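Side-chain contacts in RagB/SusD domain protein (Flavobacterium johnsoniae, PDB 5J90), which binds chitin as a SusD-like lipoprotein, probably at the outer membrane, within a system that lets the bacterium use this recalcitrant polysaccharide: residues 188-193 against 197-202; 112-117 against 173-178; 238-243 against 361-366; 38-43 against 123-128. All coordinates share one frame; numbering follows the deposited sequence. Where two conformers were deposited one is given.

Contact 1. Residues 188-193 against 197-202; sequences DMTGYK and ESWVRF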
loop_
_atom_site.group_PDB
_atom_site.type_symbol
_atom_site.label_atom_id
_atom_site.label_comp_id
_atom_site.label_asym_id
_atom_site.label_seq_id
_atom_site.Cartn_x
_atom_site.Cartn_y
_atom_site.Cartn_z
ATOM N N ASP A 188 25.858 -5.822 -30.274
ATOM C CA ASP A 188 24.647 -6.477 -29.784
ATOM C C ASP A 188 24.944 -7.928 -29.384
ATOM O O ASP A 188 25.703 -8.626 -30.059
ATOM C CB ASP A 188 23.584 -6.424 -30.882
ATOM C CG ASP A 188 22.167 -6.595 -30.357
ATOM O OD1 ASP A 188 21.996 -6.993 -29.185
ATOM O OD2 ASP A 188 21.228 -6.342 -31.148
ATOM N N MET A 189 24.364 -8.367 -28.269
ATOM C CA MET A 189 24.543 -9.729 -27.787
ATOM C C MET A 189 23.192 -10.393 -27.536
ATOM O O MET A 189 23.031 -11.156 -26.590
ATOM C CB MET A 189 25.381 -9.721 -26.507
ATOM C CG MET A 189 26.720 -9.023 -26.673
ATOM S SD MET A 189 27.670 -8.993 -25.151
ATOM C CE MET A 189 27.821 -10.751 -24.823
ATOM N N THR A 190 22.227 -10.092 -28.393
ATOM C CA THR A 190 20.876 -10.625 -28.242
ATOM C C THR A 190 20.474 -11.352 -29.507
ATOM O O THR A 190 21.317 -11.653 -30.358
ATOM C CB THR A 190 19.857 -9.499 -27.994
ATOM O OG1 THR A 190 19.763 -8.663 -29.157
ATOM C CG2 THR A 190 20.264 -8.646 -26.788
ATOM N N GLY A 191 19.188 -11.639 -29.641
ATOM C CA GLY A 191 18.685 -12.184 -30.887
ATOM C C GLY A 191 18.471 -11.154 -31.985
ATOM O O GLY A 191 18.071 -11.513 -33.092
ATOM N N TYR A 192 18.727 -9.878 -31.700
ATOM C CA TYR A 192 18.315 -8.813 -32.616
ATOM C C TYR A 192 19.371 -8.412 -33.650
ATOM O O TYR A 192 19.043 -7.754 -34.633
ATOM C CB TYR A 192 17.851 -7.574 -31.849
ATOM C CG TYR A 192 16.702 -7.813 -30.893
ATOM C CD1 TYR A 192 15.784 -8.836 -31.101
ATOM C CD2 TYR A 192 16.541 -7.007 -29.774
ATOM C CE1 TYR A 192 14.731 -9.047 -30.214
ATOM C CE2 TYR A 192 15.500 -7.214 -28.887
ATOM C CZ TYR A 192 14.605 -8.231 -29.107
ATOM O OH TYR A 192 13.577 -8.421 -28.204
ATOM N N LYS A 193 20.631 -8.776 -33.410
ATOM C CA LYS A 193 21.701 -8.501 -34.379
ATOM C C LYS A 193 21.744 -7.041 -34.842
ATOM O O LYS A 193 21.934 -6.751 -36.027
ATOM C CB LYS A 193 21.596 -9.456 -35.575
ATOM C CG LYS A 193 21.731 -10.923 -35.187
ATOM C CD LYS A 193 21.591 -11.828 -36.407
ATOM C CE LYS A 193 22.188 -13.209 -36.164
ATOM N NZ LYS A 193 21.477 -13.989 -35.118
ATOM N N GLU A 197 14.609 -1.740 -35.055
ATOM C CA GLU A 197 13.179 -2.012 -34.976
ATOM C C GLU A 197 12.863 -3.076 -33.917
ATOM O O GLU A 197 11.871 -2.947 -33.191
ATOM C CB GLU A 197 12.652 -2.432 -36.353
ATOM C CG GLU A 197 11.159 -2.711 -36.387
ATOM C CD GLU A 197 10.679 -3.170 -37.750
ATOM O OE1 GLU A 197 11.383 -2.908 -38.753
ATOM O OE2 GLU A 197 9.608 -3.805 -37.812
ATOM N N SER A 198 13.710 -4.102 -33.807
ATOM C CA SER A 198 13.501 -5.144 -32.808
ATOM C C SER A 198 13.757 -4.620 -31.395
ATOM O O SER A 198 13.077 -5.015 -30.445
ATOM C CB SER A 198 14.393 -6.344 -33.094
ATOM O OG SER A 198 14.029 -6.915 -34.341
ATOM N N TRP A 199 14.730 -3.726 -31.259
ATOM C CA TRP A 199 14.980 -3.075 -29.985
ATOM C C TRP A 199 13.795 -2.191 -29.571
ATOM O O TRP A 199 13.430 -2.146 -28.393
ATOM C CB TRP A 199 16.296 -2.296 -30.040
ATOM C CG TRP A 199 17.479 -3.177 -29.743
ATOM C CD1 TRP A 199 18.254 -3.858 -30.644
ATOM C CD2 TRP A 199 18.001 -3.486 -28.447
ATOM N NE1 TRP A 199 19.234 -4.561 -29.982
ATOM C CE2 TRP A 199 19.097 -4.354 -28.632
ATOM C CE3 TRP A 199 17.650 -3.109 -27.145
ATOM C CZ2 TRP A 199 19.846 -4.849 -27.565
ATOM C CZ3 TRP A 199 18.394 -3.602 -26.087
ATOM C CH2 TRP A 199 19.479 -4.462 -26.305
ATOM N N VAL A 200 13.177 -1.503 -30.524
ATOM C CA VAL A 200 12.017 -0.674 -30.205
ATOM C C VAL A 200 10.837 -1.555 -29.801
ATOM O O VAL A 200 10.139 -1.258 -28.826
ATOM C CB VAL A 200 11.626 0.259 -31.375
ATOM C CG1 VAL A 200 10.288 0.947 -31.090
ATOM C CG2 VAL A 200 12.724 1.288 -31.620
ATOM N N ARG A 201 10.640 -2.662 -30.509
ATOM C CA ARG A 201 9.553 -3.579 -30.197
ATOM C C ARG A 201 9.747 -4.166 -28.794
ATOM O O ARG A 201 8.775 -4.350 -28.044
ATOM C CB ARG A 201 9.460 -4.666 -31.283
ATOM C CG ARG A 201 8.250 -5.570 -31.174
ATOM C CD ARG A 201 8.052 -6.393 -32.455
ATOM N NE ARG A 201 7.702 -5.560 -33.603
ATOM C CZ ARG A 201 8.471 -5.375 -34.674
ATOM N NH1 ARG A 201 9.666 -5.953 -34.762
ATOM N NH2 ARG A 201 8.038 -4.612 -35.670
ATOM N N PHE A 202 10.998 -4.441 -28.427
ATOM C CA PHE A 202 11.300 -4.888 -27.069
ATOM C C PHE A 202 10.961 -3.776 -26.074
ATOM O O PHE A 202 10.268 -4.023 -25.083
ATOM C CB PHE A 202 12.766 -5.330 -26.932
ATOM C CG PHE A 202 13.211 -5.529 -25.501
ATOM C CD1 PHE A 202 12.469 -6.312 -24.623
ATOM C CD2 PHE A 202 14.369 -4.929 -25.032
ATOM C CE1 PHE A 202 12.870 -6.488 -23.299
ATOM C CE2 PHE A 202 14.775 -5.107 -23.711
ATOM C CZ PHE A 202 14.032 -5.882 -22.858
#
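Y192 turns the edge of its ring, through CD2, to the face of the W199 indole in a T-shaped pair: the planes stand at 80° and the Y192 ring centroid lies 5.0 Å from that of the five-membered ring of W199. One face of the phenol is covered by S198, whose CB makes a CH-pi contact 3.7 Å from the Y192 ring centroid; a small serine lets the ring lie close to the helix. At the rim of the indole, W199 NE1 gives D188 OD2 a nearly straight bond (2.9 Å, 175°), in the indole plane but from above the carboxylate plane. D188 OD1 takes the T190 hydroxyl, and T190 OG1 accepts from Y192 N in an ST turn. D188 OD2 also accepts from G194 N, so both oxygens are held. Y192 OH passes F202 CB at 3.4 Å and bonds to D242 O. The loop thus folds back on helix 196-213, beside F37 of helix 33-37, helix 113-134 and, through M189, strand 244-247.

Contact 2. Residues 112-117 against 173-178; sequences YDQFYA and TKRIDA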
loop_
_atom_site.group_PDB
_atom_site.type_symbol
_atom_site.label_atom_id
_atom_site.label_comp_id
_atom_site.label_asym_id
_atom_site.label_seq_id
_atom_site.Cartn_x
_atom_site.Cartn_y
_atom_site.Cartn_z
ATOM N N TYR A 112 26.108 10.619 -29.718
ATOM C CA TYR A 112 25.780 9.388 -30.428
ATOM C C TYR A 112 24.499 8.821 -29.839
ATOM O O TYR A 112 24.524 7.820 -29.117
ATOM C CB TYR A 112 26.917 8.375 -30.310
ATOM C CG TYR A 112 28.235 8.904 -30.825
ATOM C CD1 TYR A 112 29.159 9.482 -29.963
ATOM C CD2 TYR A 112 28.551 8.836 -32.176
ATOM C CE1 TYR A 112 30.369 9.972 -30.434
ATOM C CE2 TYR A 112 29.754 9.321 -32.656
ATOM C CZ TYR A 112 30.658 9.887 -31.782
ATOM O OH TYR A 112 31.855 10.371 -32.262
ATOM N N ASP A 113 23.383 9.467 -30.152
ATOM C CA ASP A 113 22.130 9.176 -29.463
ATOM C C ASP A 113 21.548 7.791 -29.747
ATOM O O ASP A 113 20.684 7.331 -29.004
ATOM C CB ASP A 113 21.100 10.288 -29.687
ATOM C CG ASP A 113 21.390 11.524 -28.844
ATOM O OD1 ASP A 113 21.841 11.369 -27.688
ATOM O OD2 ASP A 113 21.172 12.651 -29.335
ATOM N N GLN A 114 22.018 7.110 -30.792
ATOM C CA GLN A 114 21.573 5.740 -31.011
ATOM C C GLN A 114 22.096 4.845 -29.886
ATOM O O GLN A 114 21.365 4.000 -29.360
ATOM C CB GLN A 114 21.977 5.207 -32.399
ATOM C CG GLN A 114 23.453 4.847 -32.579
ATOM C CD GLN A 114 24.327 6.037 -32.937
ATOM O OE1 GLN A 114 24.170 7.130 -32.396
ATOM N NE2 GLN A 114 25.259 5.826 -33.863
ATOM N N PHE A 115 23.347 5.052 -29.491
ATOM C CA PHE A 115 23.919 4.275 -28.393
ATOM C C PHE A 115 23.307 4.678 -27.050
ATOM O O PHE A 115 23.097 3.829 -26.182
ATOM C CB PHE A 115 25.444 4.400 -28.361
ATOM C CG PHE A 115 26.125 3.759 -29.540
ATOM C CD1 PHE A 115 26.172 2.380 -29.665
ATOM C CD2 PHE A 115 26.717 4.534 -30.520
ATOM C CE1 PHE A 115 26.795 1.787 -30.750
ATOM C CE2 PHE A 115 27.341 3.949 -31.610
ATOM C CZ PHE A 115 27.378 2.576 -31.724
ATOM N N TYR A 116 23.022 5.963 -26.884
ATOM C CA TYR A 116 22.339 6.428 -25.680
ATOM C C TYR A 116 20.977 5.741 -25.558
ATOM O O TYR A 116 20.635 5.201 -24.509
ATOM C CB TYR A 116 22.190 7.949 -25.705
ATOM C CG TYR A 116 21.387 8.532 -24.558
ATOM C CD1 TYR A 116 21.646 8.168 -23.239
ATOM C CD2 TYR A 116 20.389 9.466 -24.794
ATOM C CE1 TYR A 116 20.918 8.717 -22.188
ATOM C CE2 TYR A 116 19.659 10.020 -23.754
ATOM C CZ TYR A 116 19.926 9.637 -22.456
ATOM O OH TYR A 116 19.197 10.184 -21.418
ATOM N N ALA A 117 20.199 5.762 -26.631
ATOM C CA ALA A 117 18.894 5.102 -26.644
ATOM C C ALA A 117 18.980 3.625 -26.264
ATOM O O ALA A 117 18.210 3.140 -25.430
ATOM C CB ALA A 117 18.239 5.255 -28.011
ATOM N N THR A 173 13.210 5.172 -33.488
ATOM C CA THR A 173 12.169 5.211 -34.512
ATOM C C THR A 173 12.505 6.268 -35.563
ATOM O O THR A 173 12.304 6.043 -36.760
ATOM C CB THR A 173 10.779 5.457 -33.905
ATOM O OG1 THR A 173 10.436 4.349 -33.061
ATOM C CG2 THR A 173 9.740 5.583 -35.004
ATOM N N LYS A 174 13.038 7.401 -35.121
ATOM C CA LYS A 174 13.500 8.446 -36.037
ATOM C C LYS A 174 14.530 7.892 -37.028
ATOM O O LYS A 174 14.434 8.113 -38.244
ATOM C CB LYS A 174 14.102 9.604 -35.236
ATOM C CG LYS A 174 14.716 10.709 -36.072
ATOM C CD LYS A 174 15.289 11.799 -35.179
ATOM C CE LYS A 174 16.510 11.307 -34.420
ATOM N NZ LYS A 174 17.093 12.376 -33.554
ATOM N N ARG A 175 15.504 7.149 -36.514
ATOM C CA ARG A 175 16.552 6.585 -37.359
ATOM C C ARG A 175 16.024 5.509 -38.297
ATOM O O ARG A 175 16.440 5.426 -39.454
ATOM C CB ARG A 175 17.700 6.065 -36.493
ATOM C CG ARG A 175 18.408 7.195 -35.770
ATOM C CD ARG A 175 19.423 6.701 -34.758
ATOM N NE ARG A 175 19.974 7.822 -34.010
ATOM C CZ ARG A 175 21.166 8.367 -34.231
ATOM N NH1 ARG A 175 21.969 7.871 -35.165
ATOM N NH2 ARG A 175 21.558 9.397 -33.495
ATOM N N ILE A 176 15.099 4.686 -37.813
ATOM C CA ILE A 176 14.480 3.678 -38.654
ATOM C C ILE A 176 13.706 4.330 -39.795
ATOM O O ILE A 176 13.821 3.913 -40.954
ATOM C CB ILE A 176 13.536 2.768 -37.845
ATOM C CG1 ILE A 176 14.328 2.006 -36.783
ATOM C CG2 ILE A 176 12.784 1.803 -38.767
ATOM C CD1 ILE A 176 13.474 1.483 -35.646
ATOM N N ASP A 177 12.931 5.363 -39.467
ATOM C CA ASP A 177 12.110 6.064 -40.456
ATOM C C ASP A 177 12.986 6.685 -41.541
ATOM O O ASP A 177 12.573 6.794 -42.701
ATOM C CB ASP A 177 11.263 7.151 -39.791
ATOM C CG ASP A 177 10.103 6.588 -38.984
ATOM O OD1 ASP A 177 9.792 5.385 -39.118
ATOM O OD2 ASP A 177 9.485 7.372 -38.229
ATOM N N ALA A 178 14.191 7.089 -41.156
ATOM C CA ALA A 178 15.130 7.732 -42.075
ATOM C C ALA A 178 15.965 6.725 -42.866
ATOM O O ALA A 178 16.744 7.111 -43.737
ATOM C CB ALA A 178 16.036 8.695 -41.319
HETATM O O HOH W 1 18.899 12.828 -31.123
#
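R175 and Q114 carry most of this contact, with D113 at its border. The arginine reaches out from helix 154-177 with its chain extended from CG to NE, long enough to lay its guanidinium over the first turn of helix 113-134. Q114 CB sits over one face of that group, offset toward its rim, 3.7 Å from R175 CZ. The bend of the Q114 chain at chi2 (-84°) then brings its flat end over the guanidinium, the two planes only 25° apart and stacked. Backbone joins in, since Q114 N lies over a guanidinium face, 3.6 Å from R175 NH2. The charge of R175 is met from elsewhere, by salt bridges to E171 and E180, which probably hold the group flat against the glutamine. D113 brings its CB to 3.9 Å from R175 NH2, while its carboxylate is tied to G110 N and, through OD2, to a water 2.9 Å away that donates to it and accepts from K174 NZ. K174, whose NZ also pairs with E171, suits this exposed edge. The two consecutive helices pack antiparallel as a hairpin, as in the TPR-like helical part of SusD proteins.

Contact 3. Residues 238-243 against 361-366; sequences LVNDDS and IKASFD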
loop_
_atom_site.group_PDB
_atom_site.type_symbol
_atom_site.label_atom_id
_atom_site.label_comp_id
_atom_site.label_asym_id
_atom_site.label_seq_id
_atom_site.Cartn_x
_atom_site.Cartn_y
_atom_site.Cartn_z
ATOM N N LEU A 238 5.361 -10.264 -31.260
ATOM C CA LEU A 238 4.330 -11.088 -31.896
ATOM C C LEU A 238 4.793 -12.508 -32.191
ATOM O O LEU A 238 4.009 -13.444 -32.127
ATOM C CB LEU A 238 3.854 -10.456 -33.205
ATOM C CG LEU A 238 3.017 -9.189 -33.107
ATOM C CD1 LEU A 238 2.574 -8.797 -34.506
ATOM C CD2 LEU A 238 1.817 -9.427 -32.212
ATOM N N VAL A 239 6.066 -12.660 -32.538
ATOM C CA VAL A 239 6.598 -13.970 -32.892
ATOM C C VAL A 239 7.814 -14.246 -32.034
ATOM O O VAL A 239 8.395 -13.320 -31.448
ATOM C CB VAL A 239 6.964 -14.079 -34.396
ATOM C CG1 VAL A 239 5.724 -13.878 -35.265
ATOM C CG2 VAL A 239 8.059 -13.090 -34.767
ATOM N N ASN A 240 8.211 -15.512 -31.957
ATOM C CA ASN A 240 9.259 -15.895 -31.029
ATOM C C ASN A 240 10.623 -15.266 -31.324
ATOM O O ASN A 240 11.407 -15.048 -30.400
ATOM C CB ASN A 240 9.309 -17.415 -30.847
ATOM C CG ASN A 240 8.105 -17.928 -30.083
ATOM O OD1 ASN A 240 7.653 -17.282 -29.130
ATOM N ND2 ASN A 240 7.561 -19.066 -30.494
ATOM N N ASP A 241 10.890 -14.927 -32.583
ATOM C CA ASP A 241 12.119 -14.216 -32.927
ATOM C C ASP A 241 12.156 -12.803 -32.335
ATOM O O ASP A 241 13.208 -12.161 -32.307
ATOM C CB ASP A 241 12.315 -14.144 -34.448
ATOM C CG ASP A 241 12.767 -15.466 -35.050
ATOM O OD1 ASP A 241 13.152 -16.377 -34.291
ATOM O OD2 ASP A 241 12.745 -15.582 -36.293
ATOM N N ASP A 242 11.004 -12.317 -31.871
ATOM C CA ASP A 242 10.934 -11.001 -31.227
ATOM C C ASP A 242 11.385 -11.031 -29.765
ATOM O O ASP A 242 11.570 -9.968 -29.152
ATOM C CB ASP A 242 9.505 -10.434 -31.273
ATOM C CG ASP A 242 9.001 -10.177 -32.682
ATOM O OD1 ASP A 242 9.818 -9.949 -33.603
ATOM O OD2 ASP A 242 7.758 -10.170 -32.834
ATOM N N SER A 243 11.538 -12.228 -29.204
ATOM C CA SER A 243 11.858 -12.379 -27.784
ATOM C C SER A 243 13.184 -11.720 -27.419
ATOM O O SER A 243 14.106 -11.654 -28.233
ATOM C CB SER A 243 11.914 -13.858 -27.397
ATOM O OG SER A 243 10.673 -14.506 -27.625
ATOM N N ILE A 361 -0.420 -19.164 -25.372
ATOM C CA ILE A 361 -0.124 -20.580 -25.147
ATOM C C ILE A 361 0.534 -21.191 -26.389
ATOM O O ILE A 361 1.562 -21.867 -26.283
ATOM C CB ILE A 361 -1.384 -21.371 -24.753
ATOM C CG1 ILE A 361 -1.988 -20.801 -23.463
ATOM C CG2 ILE A 361 -1.062 -22.856 -24.569
ATOM C CD1 ILE A 361 -3.371 -21.350 -23.149
ATOM N N LYS A 362 -0.040 -20.930 -27.561
ATOM C CA LYS A 362 0.538 -21.422 -28.814
ATOM C C LYS A 362 1.963 -20.914 -29.028
ATOM O O LYS A 362 2.850 -21.674 -29.412
ATOM C CB LYS A 362 -0.339 -21.035 -30.003
ATOM C CG LYS A 362 0.275 -21.378 -31.357
ATOM C CD LYS A 362 -0.576 -20.844 -32.508
ATOM C CE LYS A 362 0.243 -20.722 -33.787
ATOM N NZ LYS A 362 1.036 -21.954 -34.052
ATOM N N ALA A 363 2.190 -19.631 -28.770
ATOM C CA ALA A 363 3.527 -19.063 -28.911
ATOM C C ALA A 363 4.537 -19.806 -28.037
ATOM O O ALA A 363 5.648 -20.122 -28.488
ATOM C CB ALA A 363 3.522 -17.576 -28.564
ATOM N N SER A 364 4.161 -20.084 -26.793
ATOM C CA SER A 364 5.043 -20.796 -25.880
ATOM C C SER A 364 5.298 -22.244 -26.329
ATOM O O SER A 364 6.439 -22.708 -26.293
ATOM C CB SER A 364 4.483 -20.756 -24.452
ATOM O OG SER A 364 5.333 -21.458 -23.563
ATOM N N PHE A 365 4.243 -22.952 -26.729
ATOM C CA PHE A 365 4.403 -24.316 -27.246
ATOM C C PHE A 365 5.358 -24.313 -28.436
ATOM O O PHE A 365 6.261 -25.160 -28.513
ATOM C CB PHE A 365 3.053 -24.916 -27.657
ATOM C CG PHE A 365 2.356 -25.694 -26.567
ATOM C CD1 PHE A 365 2.049 -25.109 -25.341
ATOM C CD2 PHE A 365 1.964 -27.010 -26.786
ATOM C CE1 PHE A 365 1.390 -25.829 -24.354
ATOM C CE2 PHE A 365 1.308 -27.731 -25.804
ATOM C CZ PHE A 365 1.014 -27.140 -24.585
ATOM N N ASP A 366 5.174 -23.372 -29.361
ATOM C CA ASP A 366 6.058 -23.270 -30.517
ATOM C C ASP A 366 7.491 -22.972 -30.090
ATOM O O ASP A 366 8.445 -23.552 -30.624
ATOM C CB ASP A 366 5.565 -22.194 -31.485
ATOM C CG ASP A 366 4.280 -22.580 -32.192
ATOM O OD1 ASP A 366 3.907 -23.775 -32.177
ATOM O OD2 ASP A 366 3.648 -21.677 -32.776
#
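N240 projects from a short 3-10 turn toward helix 353-368 and meets A363 and D366 there. Its CB starts toward the helix, and a chi1 of -70° puts CG anti to the carbonyl carbon, 3.7 Å from A363 O. From CG the amide divides. N240 OD1 lies 3.5 Å from A363 O, an acceptor it cannot bond to, and 4.2 Å from A363 CB. ND2 goes further and donates to A363 O at 3.0 Å, with an N-H...O angle of 157°; the acceptor lies close to the amide plane of N240, while the donor is tilted 20° from the carbonyl plane. The same nitrogen rests 3.8 Å from D366 CB, and the D366 carboxylate stands almost at right angles to the amide, occupied instead by a salt bridge from K362 NZ, one turn back. On its own side N240 is steadied by its backbone: N240 O receives both S243 N and S243 OG from one face. D242 OD2 takes L238 N and V239 N, tying the start of the loop to the end of the turn. Asparagine suits this place as a short, neutral donor: its amide N-H meets a helix carbonyl with little apolar packing, and no charged group takes part in the bond.

Contact 4. Residues 38-43 against 123-128; sequences NNIQVL and KVEGMH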
loop_
_atom_site.group_PDB
_atom_site.type_symbol
_atom_site.label_atom_id
_atom_site.label_comp_id
_atom_site.label_asym_id
_atom_site.label_seq_id
_atom_site.Cartn_x
_atom_site.Cartn_y
_atom_site.Cartn_z
ATOM N N ASN A 38 25.810 -8.967 -19.726
ATOM C CA ASN A 38 26.279 -10.122 -18.971
ATOM C C ASN A 38 25.868 -10.128 -17.503
ATOM O O ASN A 38 26.175 -11.071 -16.777
ATOM C CB ASN A 38 27.806 -10.249 -19.068
ATOM C CG ASN A 38 28.260 -10.750 -20.418
ATOM O OD1 ASN A 38 27.542 -11.493 -21.091
ATOM N ND2 ASN A 38 29.452 -10.338 -20.830
ATOM N N ASN A 39 25.170 -9.080 -17.069
ATOM C CA ASN A 39 24.862 -8.943 -15.639
ATOM C C ASN A 39 23.441 -8.538 -15.288
ATOM O O ASN A 39 23.177 -8.172 -14.151
ATOM C CB ASN A 39 25.866 -8.015 -14.940
ATOM C CG ASN A 39 27.263 -8.608 -14.889
ATOM O OD1 ASN A 39 27.579 -9.419 -14.010
ATOM N ND2 ASN A 39 28.102 -8.219 -15.836
ATOM N N ILE A 40 22.523 -8.596 -16.245
ATOM C CA ILE A 40 21.102 -8.493 -15.903
ATOM C C ILE A 40 20.772 -9.715 -15.055
ATOM O O ILE A 40 20.318 -9.597 -13.912
ATOM C CB ILE A 40 20.220 -8.402 -17.155
ATOM C CG1 ILE A 40 20.544 -7.112 -17.909
ATOM C CG2 ILE A 40 18.730 -8.477 -16.788
ATOM C CD1 ILE A 40 20.133 -7.145 -19.363
ATOM N N GLN A 41 21.021 -10.898 -15.615
ATOM C CA GLN A 41 21.296 -12.081 -14.814
ATOM C C GLN A 41 22.795 -12.306 -14.891
ATOM O O GLN A 41 23.357 -12.369 -15.987
ATOM C CB GLN A 41 20.556 -13.306 -15.350
ATOM C CG GLN A 41 19.065 -13.203 -15.161
ATOM C CD GLN A 41 18.357 -14.496 -15.480
ATOM O OE1 GLN A 41 18.834 -15.306 -16.279
ATOM N NE2 GLN A 41 17.213 -14.709 -14.851
ATOM N N VAL A 42 23.458 -12.400 -13.745
ATOM C CA VAL A 42 24.908 -12.579 -13.757
ATOM C C VAL A 42 25.269 -13.933 -14.351
ATOM O O VAL A 42 24.933 -14.978 -13.800
ATOM C CB VAL A 42 25.513 -12.417 -12.356
ATOM C CG1 VAL A 42 27.001 -12.765 -12.383
ATOM C CG2 VAL A 42 25.294 -10.993 -11.860
ATOM N N LEU A 43 25.937 -13.913 -15.500
ATOM C CA LEU A 43 26.196 -15.154 -16.216
ATOM C C LEU A 43 27.375 -15.915 -15.637
ATOM O O LEU A 43 27.409 -17.149 -15.696
ATOM C CB LEU A 43 26.400 -14.877 -17.705
ATOM C CG LEU A 43 25.184 -14.290 -18.416
ATOM C CD1 LEU A 43 25.446 -14.191 -19.912
ATOM C CD2 LEU A 43 23.921 -15.097 -18.136
ATOM N N LYS A 123 19.201 -0.333 -19.582
ATOM C CA LYS A 123 19.144 0.204 -18.230
ATOM C C LYS A 123 17.806 -0.140 -17.573
ATOM O O LYS A 123 17.777 -0.650 -16.445
ATOM C CB LYS A 123 19.329 1.719 -18.259
ATOM C CG LYS A 123 19.333 2.395 -16.894
ATOM C CD LYS A 123 19.269 3.907 -17.080
ATOM C CE LYS A 123 19.430 4.660 -15.757
ATOM N NZ LYS A 123 19.221 6.115 -15.952
ATOM N N VAL A 124 16.708 0.126 -18.276
ATOM C CA VAL A 124 15.393 -0.151 -17.716
ATOM C C VAL A 124 15.201 -1.666 -17.543
ATOM O O VAL A 124 14.661 -2.119 -16.527
ATOM C CB VAL A 124 14.286 0.485 -18.565
ATOM C CG1 VAL A 124 12.907 0.068 -18.044
ATOM C CG2 VAL A 124 14.428 2.007 -18.554
ATOM N N GLU A 125 15.676 -2.456 -18.500
ATOM C CA GLU A 125 15.576 -3.908 -18.369
ATOM C C GLU A 125 16.276 -4.413 -17.110
ATOM O O GLU A 125 15.737 -5.249 -16.384
ATOM C CB GLU A 125 16.134 -4.604 -19.615
ATOM C CG GLU A 125 16.394 -6.104 -19.444
ATOM C CD GLU A 125 15.173 -6.930 -19.033
ATOM O OE1 GLU A 125 14.014 -6.449 -19.131
ATOM O OE2 GLU A 125 15.392 -8.089 -18.600
ATOM N N GLY A 126 17.472 -3.904 -16.825
ATOM C CA GLY A 126 18.167 -4.341 -15.628
ATOM C C GLY A 126 17.638 -3.708 -14.352
ATOM O O GLY A 126 17.494 -4.380 -13.317
ATOM N N MET A 127 17.347 -2.413 -14.398
ATOM C CA MET A 127 17.015 -1.702 -13.164
ATOM C C MET A 127 15.564 -1.832 -12.687
ATOM O O MET A 127 15.306 -1.672 -11.490
ATOM C CB MET A 127 17.469 -0.235 -13.224
ATOM C CG MET A 127 18.984 -0.077 -13.472
ATOM S SD MET A 127 20.046 -0.938 -12.280
ATOM C CE MET A 127 19.700 -0.012 -10.786
ATOM N N HIS A 128 14.619 -2.148 -13.580
ATOM C CA HIS A 128 13.262 -2.405 -13.081
ATOM C C HIS A 128 13.271 -3.609 -12.138
ATOM O O HIS A 128 12.537 -3.645 -11.148
ATOM C CB HIS A 128 12.207 -2.552 -14.202
ATOM C CG HIS A 128 12.123 -3.929 -14.802
ATOM N ND1 HIS A 128 12.976 -4.365 -15.794
ATOM C CD2 HIS A 128 11.293 -4.969 -14.538
ATOM C CE1 HIS A 128 12.670 -5.611 -16.123
ATOM N NE2 HIS A 128 11.650 -5.999 -15.377
HETATM O O HOH W 2 18.777 -6.826 -12.811
#
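I40 meets E125 and G126 from a loop that leaves helix 33-37 and leads on to helix 46-54. Before it in the loop, N39 gives its ND2 to P35 O, which ties this part of the loop back to the helix it has just left. I40 then turns its side chain toward helix 113-134, and its two branches share the work. CG2, anti to the backbone N, rests 3.8 Å from E125 OE2, while the other branch carries CD1 to 3.9 Å from E125 CG. They touch the glutamate at two points along its chain, which bends at chi2 (58°) and crosses the isoleucine at about a right angle. I40 CG1 also passes over the helix backbone, 4.3 Å from G126 CA; with no side chain at G126, the loop approaches until the I40 and G126 CA atoms are 5.1 Å apart. This is loop-on-helix packing inside the largely helical SusD-like fold, where helix 113-134 has F202 of helix 196-213 against the same glutamate. A beta-branched isoleucine suits the spot, offering two apolar arms. The carbonyl of I40 turns to polar partners: Q52 NE2 donates to it, and a water 2.8 Å from G126 O makes at most a weak contact with I40 O. V42 N donates to Q52 OE1, so the Q52 amide holds the loop at two points, and L43 N closes the turn on N38 O at 3.1 Å.

How the contacts relate
Along the chain, contact 4 opens first and contact 2 begins before it closes, so their segments alternate; both use helix 113-134, with centres about 22 Å apart and no touch between them. Contact 1 follows contact 2, their centres about 13 Å apart, and they meet where V200 and E197 of helix 196-213 pack on T173 and I176 of helix 154-177. Contact 1 also touches the other two, each about 15 Å away between centres: F202 reaches E125 of contact 4, and R201 packs on D242 of contact 3. The loop 188-193 and helix 196-213 therefore link three otherwise separate contacts, joining the earlier helices to the later part of the same SusD-like fold.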